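Local coordinates for Tol-Pal system protein TolB (Acinetobacter baumannii, PDB 7MX5), which probably serves as the periplasmic component of the Tol-Pal system, which helps the outer membrane invaginate during cell division and keep its integrity, at residues A[275-279]-A[280-284]. Sequence-based numbering, arbitrary orientation.
Sequences TSDRG and GSPQI
Asp277 reaches across the hairpin turn to Pro282: its OD1 lies 3.3 Å from Pro282 CD and 3.1 Å from Ser281 C. Pro282 N has no hydrogen to give, excluding a hydrogen bond there; the contact is van der Waals, perhaps with electrostatic attraction to the Ser281 carbonyl carbon. A chi1 of -155°, roughly anti to the backbone N, brings the carboxylate nearer the returning chain. At another part of the ring, Thr275 CG2 comes within 4.2 Å of Pro282 CB, while Thr275 OG1 is hydrogen-bonded to Arg306 N. Ser276 and Gln283, on the face opposite that of Thr275 and Ile284, form an antiparallel hydrogen-bonded pair: Ser276 N to Gln283 O and Gln283 N to Ser276 O, each 2.8 Å, the second straighter (165°). Ser276 OG accepts from Arg278 N at 3.2 Å, closing an ST turn, and also pairs with Asn255. Gln283 NE2 donates almost straight (170°) to Ser281 OG, in its amide plane; Asn304 and Thr298 hold OE1. A water bridges Gly279 N and Ser281 O. Gly280 N donates to Asp277 O (3.1 Å), closing a type I turn within the loop joining strands 271-276 and 283-288, a hairpin in a four-stranded blade of the TolB beta-propeller.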
loop_
_atom_site.group_PDB
_atom_site.type_symbol
_atom_site.label_atom_id
_atom_site.label_comp_id
_atom_site.label_asym_id
_atom_site.label_seq_id
_atom_site.Cartn_x
_atom_site.Cartn_y
_atom_site.Cartn_z
ATOM N N THR A 275 16.906 -10.184 4.032
ATOM C CA THR A 275 17.993 -9.447 4.660
ATOM C C THR A 275 18.984 -10.421 5.281
ATOM O O THR A 275 18.596 -11.469 5.806
ATOM C CB THR A 275 17.448 -8.492 5.725
ATOM O OG1 THR A 275 16.547 -7.560 5.114
ATOM C CG2 THR A 275 18.578 -7.731 6.405
ATOM N N SER A 276 20.268 -10.073 5.218
ATOM C CA SER A 276 21.309 -10.988 5.655
ATOM C C SER A 276 22.496 -10.211 6.204
ATOM O O SER A 276 22.864 -9.164 5.665
ATOM C CB SER A 276 21.761 -11.878 4.497
ATOM O OG SER A 276 22.820 -12.719 4.913
ATOM N N ASP A 277 23.097 -10.739 7.273
ATOM C CA ASP A 277 24.318 -10.191 7.849
ATOM C C ASP A 277 25.526 -11.084 7.586
ATOM O O ASP A 277 26.559 -10.939 8.249
ATOM C CB ASP A 277 24.145 -9.967 9.352
ATOM C CG ASP A 277 25.067 -8.888 9.896
ATOM O OD1 ASP A 277 24.889 -7.709 9.521
ATOM O OD2 ASP A 277 25.968 -9.216 10.695
ATOM N N ARG A 278 25.419 -12.005 6.624
ATOM C CA ARG A 278 26.497 -12.955 6.368
ATOM C C ARG A 278 27.757 -12.284 5.837
ATOM O O ARG A 278 28.834 -12.888 5.891
ATOM C CB ARG A 278 26.029 -14.028 5.384
ATOM C CG ARG A 278 25.636 -13.496 4.017
ATOM C CD ARG A 278 25.714 -14.583 2.962
ATOM N NE ARG A 278 24.456 -15.309 2.834
ATOM C CZ ARG A 278 24.252 -16.306 1.984
ATOM N NH1 ARG A 278 25.198 -16.711 1.153
ATOM N NH2 ARG A 278 23.068 -16.912 1.969
ATOM N N GLY A 279 27.654 -11.061 5.328
ATOM C CA GLY A 279 28.802 -10.316 4.863
ATOM C C GLY A 279 29.378 -9.334 5.855
ATOM O O GLY A 279 30.301 -8.592 5.506
ATOM N N GLY A 280 28.869 -9.307 7.086
ATOM C CA GLY A 280 29.314 -8.368 8.091
ATOM C C GLY A 280 28.453 -7.131 8.225
ATOM O O GLY A 280 28.687 -6.329 9.139
ATOM N N SER A 281 27.472 -6.953 7.345
ATOM C CA SER A 281 26.573 -5.809 7.376
ATOM C C SER A 281 25.247 -6.232 6.770
ATOM O O SER A 281 25.224 -7.066 5.857
ATOM C CB SER A 281 27.153 -4.613 6.607
ATOM O OG SER A 281 27.181 -4.871 5.214
ATOM N N PRO A 282 24.129 -5.688 7.254
ATOM C CA PRO A 282 22.815 -6.080 6.716
ATOM C C PRO A 282 22.671 -5.662 5.258
ATOM O O PRO A 282 22.724 -4.476 4.929
ATOM C CB PRO A 282 21.819 -5.341 7.620
ATOM C CG PRO A 282 22.597 -4.896 8.812
ATOM C CD PRO A 282 24.021 -4.760 8.392
ATOM N N GLN A 283 22.493 -6.652 4.386
ATOM C CA GLN A 283 22.278 -6.424 2.967
ATOM C C GLN A 283 21.091 -7.256 2.500
ATOM O O GLN A 283 20.646 -8.179 3.187
ATOM C CB GLN A 283 23.526 -6.771 2.140
ATOM C CG GLN A 283 24.752 -5.932 2.465
ATOM C CD GLN A 283 24.532 -4.448 2.234
ATOM O OE1 GLN A 283 23.681 -4.047 1.439
ATOM N NE2 GLN A 283 25.307 -3.623 2.930
ATOM N N ILE A 284 20.580 -6.917 1.322
ATOM C CA ILE A 284 19.445 -7.614 0.727
ATOM C C ILE A 284 19.979 -8.599 -0.303
ATOM O O ILE A 284 20.671 -8.207 -1.249
ATOM C CB ILE A 284 18.450 -6.633 0.090
ATOM C CG1 ILE A 284 17.676 -5.883 1.175
ATOM C CG2 ILE A 284 17.490 -7.370 -0.832
ATOM C CD1 ILE A 284 16.791 -4.791 0.635
HETATM O O HOH W 1 25.701 -9.258 4.498
#